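Local structure of EpsJ (Vibrio vulnificus, 2RET) at residues Ile149-Thr154 with Arg163-Pro168. The protein is a pseudopilin of the type 2 secretion system that pairs with the pseudopilin EpsI, probably as part of the pseudopilus thought to help move proteins out of the cell. Numbering follows the deposited sequence.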
loop_
_atom_site.group_PDB
_atom_site.type_symbol
_atom_site.label_atom_id
_atom_site.label_comp_id
_atom_site.label_asym_id
_atom_site.label_seq_id
_atom_site.Cartn_x
_atom_site.Cartn_y
_atom_site.Cartn_z
ATOM N N ILE B 149 14.638 10.951 -15.116
ATOM C CA ILE B 149 14.870 10.759 -16.532
ATOM C C ILE B 149 14.339 12.028 -17.223
ATOM O O ILE B 149 13.282 12.507 -16.895
ATOM C CB ILE B 149 14.120 9.456 -17.024
ATOM C CG1 ILE B 149 14.753 8.219 -16.372
ATOM C CG2 ILE B 149 14.249 9.215 -18.524
ATOM C CD1 ILE B 149 13.752 7.085 -16.115
ATOM N N SER B 150 15.100 12.553 -18.166
ATOM C CA SER B 150 14.731 13.713 -18.975
ATOM C C SER B 150 14.622 13.187 -20.401
ATOM O O SER B 150 15.573 12.648 -20.942
ATOM C CB SER B 150 15.813 14.829 -18.915
ATOM O OG SER B 150 15.469 15.959 -19.748
ATOM N N VAL B 151 13.437 13.336 -20.969
ATOM C CA VAL B 151 13.143 12.946 -22.325
ATOM C C VAL B 151 13.044 14.221 -23.149
ATOM O O VAL B 151 12.189 15.048 -22.901
ATOM C CB VAL B 151 11.841 12.104 -22.384
ATOM C CG1 VAL B 151 11.542 11.689 -23.860
ATOM C CG2 VAL B 151 12.003 10.868 -21.472
ATOM N N GLU B 152 13.960 14.372 -24.111
ATOM C CA GLU B 152 13.961 15.499 -25.018
ATOM C C GLU B 152 13.626 15.114 -26.467
ATOM O O GLU B 152 14.199 14.217 -27.016
ATOM C CB GLU B 152 15.320 16.191 -24.973
ATOM C CG GLU B 152 15.373 17.455 -25.821
ATOM C CD GLU B 152 16.726 18.102 -25.750
ATOM O OE1 GLU B 152 17.683 17.550 -26.371
ATOM O OE2 GLU B 152 16.815 19.145 -25.045
ATOM N N LEU B 153 12.687 15.846 -27.062
ATOM C CA LEU B 153 12.312 15.726 -28.476
ATOM C C LEU B 153 12.738 16.981 -29.214
ATOM O O LEU B 153 12.622 18.072 -28.696
ATOM C CB LEU B 153 10.791 15.570 -28.610
ATOM C CG LEU B 153 10.162 14.431 -27.790
ATOM C CD1 LEU B 153 8.656 14.458 -27.907
ATOM C CD2 LEU B 153 10.716 13.125 -28.294
ATOM N N THR B 154 13.246 16.805 -30.424
ATOM C CA THR B 154 13.562 17.882 -31.334
ATOM C C THR B 154 12.490 17.804 -32.433
ATOM O O THR B 154 12.454 16.860 -33.248
ATOM C CB THR B 154 14.980 17.724 -31.909
ATOM O OG1 THR B 154 15.914 17.632 -30.823
ATOM C CG2 THR B 154 15.375 18.930 -32.912
ATOM N N ARG B 163 10.799 16.798 -21.176
ATOM C CA ARG B 163 10.072 16.459 -19.943
ATOM C C ARG B 163 10.932 15.605 -18.988
ATOM O O ARG B 163 11.565 14.665 -19.391
ATOM C CB ARG B 163 8.731 15.765 -20.241
ATOM C CG ARG B 163 7.604 16.719 -20.694
ATOM C CD ARG B 163 7.009 17.584 -19.554
ATOM N NE ARG B 163 6.270 16.735 -18.617
ATOM C CZ ARG B 163 6.674 16.360 -17.407
ATOM N NH1 ARG B 163 5.894 15.535 -16.717
ATOM N NH2 ARG B 163 7.814 16.789 -16.879
ATOM N N THR B 164 10.937 15.980 -17.716
ATOM C CA THR B 164 11.630 15.307 -16.640
ATOM C C THR B 164 10.660 14.523 -15.785
ATOM O O THR B 164 9.682 15.081 -15.308
ATOM C CB THR B 164 12.296 16.354 -15.697
ATOM O OG1 THR B 164 13.231 17.135 -16.459
ATOM C CG2 THR B 164 13.025 15.657 -14.535
ATOM N N TYR B 165 10.977 13.263 -15.528
ATOM C CA TYR B 165 10.099 12.358 -14.810
ATOM C C TYR B 165 10.872 11.670 -13.699
ATOM O O TYR B 165 12.032 11.293 -13.904
ATOM C CB TYR B 165 9.594 11.271 -15.760
ATOM C CG TYR B 165 8.932 11.740 -17.018
ATOM C CD1 TYR B 165 7.577 12.074 -17.026
ATOM C CD2 TYR B 165 9.635 11.800 -18.214
ATOM C CE1 TYR B 165 6.955 12.503 -18.178
ATOM C CE2 TYR B 165 9.034 12.218 -19.372
ATOM C CZ TYR B 165 7.682 12.544 -19.357
ATOM O OH TYR B 165 7.057 12.933 -20.507
ATOM N N LEU B 166 10.249 11.522 -12.524
ATOM C CA LEU B 166 10.889 10.816 -11.404
ATOM C C LEU B 166 10.502 9.356 -11.423
ATOM O O LEU B 166 9.442 9.026 -11.876
ATOM C CB LEU B 166 10.517 11.424 -10.061
ATOM C CG LEU B 166 10.814 12.915 -9.852
ATOM C CD1 LEU B 166 10.684 13.242 -8.358
ATOM C CD2 LEU B 166 12.151 13.336 -10.378
ATOM N N THR B 167 11.401 8.480 -10.987
ATOM C CA THR B 167 11.162 7.049 -10.989
ATOM C C THR B 167 10.867 6.580 -9.598
ATOM O O THR B 167 11.106 7.304 -8.625
ATOM C CB THR B 167 12.389 6.247 -11.469
ATOM O OG1 THR B 167 13.500 6.532 -10.612
ATOM C CG2 THR B 167 12.697 6.527 -12.948
ATOM N N PRO B 168 10.315 5.365 -9.480
ATOM C CA PRO B 168 10.139 4.813 -8.120
ATOM C C PRO B 168 11.456 4.383 -7.458
ATOM O O PRO B 168 12.395 3.930 -8.136
ATOM C CB PRO B 168 9.218 3.622 -8.334
ATOM C CG PRO B 168 9.479 3.188 -9.755
ATOM C CD PRO B 168 9.759 4.477 -10.521
#
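Ile149 and Tyr165 face each other as a hydrogen-bonded pair in the antiparallel hairpin of strands 148-155 and 159-166, which ends the smaller sheet of this pilin-like fold. Tyr165 N donates to Ile149 O (2.8 Å) and Ile149 N returns a bond to Tyr165 O (2.9 Å). Beyond the non-hydrogen-bonded pair Ser150-Thr164, Val151 and Arg163 exchange two more hydrogen bonds; the one from Val151 N to Arg163 O is almost straight (171° at the hydrogen).

Tyr165 lies on the buried face of the hairpin with Ile149 and Val151. With CG anti to the carbonyl carbon (chi1 -54°), the ring turns back along its own strand: CB lies 4.1 Å from Ile149 O, CD2 is 3.9 Å from the same oxygen, CE2 meets Val151 CG2 at 3.9 Å with the methyl at the ring edge, CZ stands over the rim of the Arg163 guanidinium, and at the tip OH comes 3.3 Å from Arg163 CB. An aromatic suits this place because the ring also packs on Met28 and Phe32 of helix 10-32, while beta-branched Val151 and Ile149 suit extended strands and offer short apolar branches to the same core.

Arg163 leaves strand 148-155 and folds forward along its own strand; in one of its two modelled conformers NH2 reaches Thr164 O from above the carbonyl plane and also bonds Asn23 of the EpsI chain. There NH1 makes a salt bridge with Asp29, which probably offsets part of the charge brought close by Arg33. Thr164 N bonds the same Asn23, tying the edge strand to EpsI through its backbone. Ser150 and Thr164 occupy the other face beside Trp135, where small hydroxyl residues suit a partly exposed surface. Past the strand end, Thr167 OG1 bonds Pro146 O, and its methyl CG2 presses tightly on Ile149 CD1, 3.4 Å away.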